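Local coordinates for protein bucandin (PDB 1F94) that is a krait-venom toxin of the three-finger family that may enhance presynaptic acetylcholine release, an activity not established, at residues C24-N29 against N50-C55; Y4-S9 against R35-A40. All coordinates share one frame; numbering follows the deposited sequence. Where two conformers were deposited one is given.

Contact 1: C24-N29 against N50-C55; sequences CYKWLN and NVYNKC
Trp27 offers one face of its indole to the CG1 methyl of Val51, which lies over the five-membered ring, 3.7 Å from its centroid and 21° off the normal, a CH-pi contact. With CG anti to the backbone N (chi1 -179°), the indole stands up from the sheet and presents that face to Val51. Next along, the amide of Asn53 crosses the indole at about a right angle, its plane turned 50° from the ring, and Asn53 CG lies 3.7 Å from Trp27 CE3. Asn53 OD1 packs 3.3 Å from Trp27 CB, while ND2 donates to Thr44 O, just ahead of strand 46-47, the next strand in the sheet.

The other face of the sheet carries Leu28 and Tyr52, side by side and pointing the same way, with Leu28 CD1 3.7 Å from Tyr52 CD2. Lys26 runs alongside, its chain bent at chi3, to a salt bridge with the C-terminal carboxylate of Thr63.

Four backbone bonds join the hydrogen-bonded pairs Lys26-Lys54 and Leu28-Tyr52; the shortest runs from Leu28 N to Tyr52 O, 2.7 Å. Past them, one water donates to both Cys24 O and Lys54 O. This antiparallel pairing belongs to the main beta-sheet of the three-finger toxin fold.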
# COMPACT_ATOMS: atom_id res chain seq x y z
N CYS A 24 -0.22 0.93 6.21
CA CYS A 24 0.10 0.29 4.95
C CYS A 24 -0.94 0.79 3.96
O CYS A 24 -2.15 0.89 4.27
CB CYS A 24 -0.01 -1.21 5.01
SG CYS A 24 1.02 -2.08 6.21
N TYR A 25 -0.51 1.09 2.74
CA TYR A 25 -1.37 1.53 1.66
C TYR A 25 -1.42 0.43 0.59
O TYR A 25 -0.47 -0.33 0.38
CB TYR A 25 -1.02 2.89 1.07
CG TYR A 25 0.36 3.01 0.51
CD1 TYR A 25 0.61 2.74 -0.85
CD2 TYR A 25 1.44 3.37 1.28
CE1 TYR A 25 1.90 2.86 -1.36
CE2 TYR A 25 2.69 3.50 0.80
CZ TYR A 25 2.92 3.23 -0.56
OH TYR A 25 4.21 3.33 -1.06
N LYS A 26 -2.50 0.45 -0.14
CA LYS A 26 -2.74 -0.41 -1.33
C LYS A 26 -3.44 0.49 -2.33
O LYS A 26 -4.66 0.66 -2.30
CB LYS A 26 -3.64 -1.58 -0.97
CG LYS A 26 -3.86 -2.50 -2.14
CD LYS A 26 -4.70 -3.71 -1.88
CE LYS A 26 -6.13 -3.53 -1.48
NZ LYS A 26 -6.74 -4.93 -1.27
N TRP A 27 -2.63 1.01 -3.24
CA TRP A 27 -3.02 1.99 -4.24
C TRP A 27 -3.06 1.25 -5.58
O TRP A 27 -2.05 0.68 -6.02
CB TRP A 27 -2.13 3.20 -4.24
CG TRP A 27 -2.28 4.37 -5.13
CD1 TRP A 27 -2.32 4.39 -6.52
CD2 TRP A 27 -2.38 5.76 -4.74
NE1 TRP A 27 -2.45 5.69 -6.99
CE2 TRP A 27 -2.49 6.56 -5.91
CE3 TRP A 27 -2.39 6.48 -3.56
CZ2 TRP A 27 -2.61 7.95 -5.88
CZ3 TRP A 27 -2.51 7.85 -3.55
CH2 TRP A 27 -2.61 8.64 -4.72
N LEU A 28 -4.17 1.26 -6.23
CA LEU A 28 -4.40 0.55 -7.46
C LEU A 28 -4.79 1.54 -8.54
O LEU A 28 -5.69 2.34 -8.36
CB LEU A 28 -5.52 -0.48 -7.30
CG LEU A 28 -5.30 -1.42 -6.10
CD1 LEU A 28 -6.54 -2.33 -5.89
CD2 LEU A 28 -4.06 -2.25 -6.22
N ASN A 29 -4.12 1.42 -9.71
CA ASN A 29 -4.51 2.20 -10.89
C ASN A 29 -5.56 1.42 -11.64
O ASN A 29 -5.32 0.29 -12.11
CB ASN A 29 -3.26 2.49 -11.71
CG ASN A 29 -3.58 3.43 -12.86
OD1 ASN A 29 -4.45 3.18 -13.69
ND2 ASN A 29 -2.85 4.53 -12.91
N ASN A 50 -9.80 6.71 -11.81
CA ASN A 50 -8.53 6.09 -12.10
C ASN A 50 -7.78 5.49 -10.89
O ASN A 50 -6.82 4.72 -11.14
CB ASN A 50 -7.55 7.03 -12.81
CG ASN A 50 -7.21 8.29 -12.06
OD1 ASN A 50 -7.96 8.71 -11.20
ND2 ASN A 50 -6.09 8.91 -12.42
N VAL A 51 -8.17 5.77 -9.69
CA VAL A 51 -7.44 5.36 -8.50
C VAL A 51 -8.36 4.75 -7.46
O VAL A 51 -9.39 5.31 -7.08
CB VAL A 51 -6.60 6.48 -7.89
CG1 VAL A 51 -5.95 6.10 -6.57
CG2 VAL A 51 -5.54 6.96 -8.91
N TYR A 52 -7.92 3.64 -6.91
CA TYR A 52 -8.46 3.07 -5.67
C TYR A 52 -7.31 3.06 -4.67
O TYR A 52 -6.25 2.50 -4.97
CB TYR A 52 -8.95 1.65 -5.91
CG TYR A 52 -9.39 0.95 -4.66
CD1 TYR A 52 -10.66 1.08 -4.23
CD2 TYR A 52 -8.50 0.17 -3.92
CE1 TYR A 52 -11.06 0.41 -3.06
CE2 TYR A 52 -8.87 -0.44 -2.76
CZ TYR A 52 -10.17 -0.30 -2.34
OH TYR A 52 -10.50 -0.97 -1.19
N ASN A 53 -7.51 3.56 -3.47
CA ASN A 53 -6.48 3.41 -2.45
C ASN A 53 -7.19 3.06 -1.14
O ASN A 53 -8.11 3.76 -0.73
CB ASN A 53 -5.65 4.67 -2.26
CG ASN A 53 -4.52 4.48 -1.26
OD1 ASN A 53 -3.69 3.60 -1.41
ND2 ASN A 53 -4.54 5.31 -0.24
N LYS A 54 -6.64 2.06 -0.48
CA LYS A 54 -7.10 1.57 0.81
C LYS A 54 -5.98 1.70 1.81
O LYS A 54 -4.81 1.43 1.48
CB LYS A 54 -7.57 0.14 0.69
CG LYS A 54 -8.09 -0.49 1.94
CD LYS A 54 -8.71 -1.85 1.97
CE LYS A 54 -9.06 -2.24 3.39
NZ LYS A 54 -10.10 -1.39 4.06
N CYS A 55 -6.34 2.02 3.03
CA CYS A 55 -5.43 2.21 4.14
C CYS A 55 -5.69 1.23 5.27
O CYS A 55 -6.84 0.96 5.59
CB CYS A 55 -5.62 3.68 4.71
SG CYS A 55 -5.41 4.95 3.45
O HOH W 1 -3.89 -0.95 2.66
O HOH W 2 -4.13 7.28 -14.47

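Contact 2: Y4-S9 against R35-A40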
# COMPACT_ATOMS: atom_id res chain seq x y z
N TYR A 4 3.53 -4.89 2.88
CA TYR A 4 3.93 -5.38 1.56
C TYR A 4 4.30 -4.23 0.66
O TYR A 4 3.81 -3.09 0.79
CB TYR A 4 2.83 -6.24 0.91
CG TYR A 4 2.63 -7.53 1.63
CD1 TYR A 4 1.46 -7.83 2.34
CD2 TYR A 4 3.64 -8.52 1.61
CE1 TYR A 4 1.32 -9.04 2.98
CE2 TYR A 4 3.52 -9.72 2.23
CZ TYR A 4 2.34 -9.99 2.94
OH TYR A 4 2.19 -11.17 3.58
N ARG A 5 5.17 -4.53 -0.31
CA ARG A 5 5.52 -3.63 -1.39
C ARG A 5 5.71 -4.47 -2.66
O ARG A 5 5.85 -5.70 -2.60
CB ARG A 5 6.70 -2.72 -1.11
CG ARG A 5 8.02 -3.39 -1.10
CD ARG A 5 9.21 -2.46 -0.95
NE ARG A 5 10.44 -3.19 -1.27
CZ ARG A 5 10.97 -3.37 -2.49
NH1 ARG A 5 10.45 -2.88 -3.61
NH2 ARG A 5 12.08 -4.08 -2.55
N CYS A 6 5.73 -3.79 -3.79
CA CYS A 6 5.83 -4.43 -5.08
C CYS A 6 7.17 -4.16 -5.78
O CYS A 6 7.72 -3.08 -5.76
CB CYS A 6 4.69 -3.95 -6.00
SG CYS A 6 3.03 -4.16 -5.33
N GLY A 7 7.62 -5.20 -6.46
CA GLY A 7 8.76 -5.11 -7.35
C GLY A 7 8.50 -6.00 -8.56
O GLY A 7 7.42 -6.53 -8.76
N VAL A 8 9.52 -6.20 -9.37
CA VAL A 8 9.37 -7.05 -10.59
C VAL A 8 8.90 -8.41 -10.26
O VAL A 8 8.26 -9.05 -11.08
CB VAL A 8 10.74 -7.08 -11.37
CG1 VAL A 8 11.78 -7.85 -10.64
CG2 VAL A 8 10.45 -7.60 -12.74
N SER A 9 9.21 -8.92 -9.05
CA SER A 9 8.87 -10.29 -8.66
C SER A 9 7.48 -10.41 -8.08
O SER A 9 7.04 -11.54 -7.83
CB SER A 9 9.89 -10.87 -7.71
OG SER A 9 9.79 -10.20 -6.44
N ARG A 35 -0.09 -1.76 -9.26
CA ARG A 35 -0.22 -1.88 -7.81
C ARG A 35 0.90 -1.15 -7.12
O ARG A 35 2.05 -1.36 -7.44
CB ARG A 35 -0.20 -3.36 -7.43
CG ARG A 35 -1.31 -4.16 -8.09
CD ARG A 35 -1.20 -5.61 -7.72
NE ARG A 35 -0.12 -6.22 -8.43
CZ ARG A 35 0.43 -7.42 -8.23
NH1 ARG A 35 -0.05 -8.19 -7.25
NH2 ARG A 35 1.45 -7.76 -9.03
N TRP A 36 0.56 -0.26 -6.19
CA TRP A 36 1.53 0.51 -5.45
C TRP A 36 1.24 0.32 -3.97
O TRP A 36 0.22 0.77 -3.47
CB TRP A 36 1.48 1.99 -5.82
CG TRP A 36 2.52 2.79 -5.11
CD1 TRP A 36 3.77 2.45 -4.74
CD2 TRP A 36 2.36 4.17 -4.69
NE1 TRP A 36 4.41 3.47 -4.10
CE2 TRP A 36 3.55 4.55 -4.07
CE3 TRP A 36 1.30 5.08 -4.77
CZ2 TRP A 36 3.73 5.83 -3.52
CZ3 TRP A 36 1.49 6.34 -4.23
CH2 TRP A 36 2.68 6.71 -3.62
N LEU A 37 2.15 -0.39 -3.27
CA LEU A 37 1.96 -0.82 -1.89
C LEU A 37 3.14 -0.36 -1.05
O LEU A 37 4.30 -0.35 -1.52
CB LEU A 37 1.84 -2.37 -1.83
CG LEU A 37 0.46 -2.93 -2.12
CD1 LEU A 37 -0.10 -2.63 -3.49
CD2 LEU A 37 0.52 -4.45 -1.87
N GLY A 38 2.92 -0.07 0.23
CA GLY A 38 4.02 0.24 1.11
C GLY A 38 3.51 0.77 2.44
O GLY A 38 2.36 0.62 2.78
N CYS A 39 4.46 1.32 3.21
CA CYS A 39 4.22 1.97 4.49
C CYS A 39 4.06 3.47 4.26
O CYS A 39 4.75 4.05 3.38
CB CYS A 39 5.40 1.84 5.44
SG CYS A 39 5.97 0.19 5.86
N ALA A 40 3.27 4.16 5.08
CA ALA A 40 3.15 5.62 4.93
C ALA A 40 2.76 6.24 6.27
O ALA A 40 2.09 5.62 7.11
CB ALA A 40 2.09 5.98 3.93
O HOH W 3 4.96 -1.00 -4.04
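Leu37 reaches from strand 35-40 toward strand 4-7, where the first finger of the three-finger fold meets the main sheet. Its CB rests 3.4 Å from Tyr4 O. CG stands anti to the carbonyl carbon (chi1 -83°), and from there the two methyls part: CD1 packs against Cys6 SG at 3.9 Å, whereas CD2 touches Tyr4 CB at 4.0 Å. The branched end thus bridges two residues on the facing strand.

The strand segments run at 139° to each other, far from a flat antiparallel pairing, and their backbones come close around Arg5 and Leu37. Here the approach is made by CH groups: Arg5 CA lies 3.5 Å from Leu37 O, and Gly38 CA makes a similar contact with Tyr4 O. Arg5 CB also packs on Leu37 O, but the guanidinium end of Arg5 leads away from strand 35-40.

CB of Cys6 points toward strand 35-40, and SG lies 3.6 Å from Arg35 O and also touches Arg35 CB. The same sulfur is joined to Cys11 in a disulfide, so strand 35-40 packs directly on a cross-link of the first finger. Between the diverging backbones a water links two N-H groups, accepting from Cys6 N at 2.9 Å and from Leu37 N at 3.0 Å.

In the fold
From the N terminus the chain first lays down strand 2-7, which pairs with strand 12-16 in a separate two-stranded sheet. It then forms strand 23-29 and turns back as 35-40; there contact 2 closes a long loop onto the first sheet. Contact 1 closes the next, joining 24-29 to 50-55 around the intervening 35-40. The segments alternate along the chain, so the two closures cross and neither nests within the other. Strands 23-29 and 35-40 are sheet neighbours, and probable hydrogen bonds Trp27 O to Trp36 N and Tyr25 N to Gly38 O couple the contacts. Contact 2 ties the first finger to the main sheet, while contact 1 lies inside that sheet.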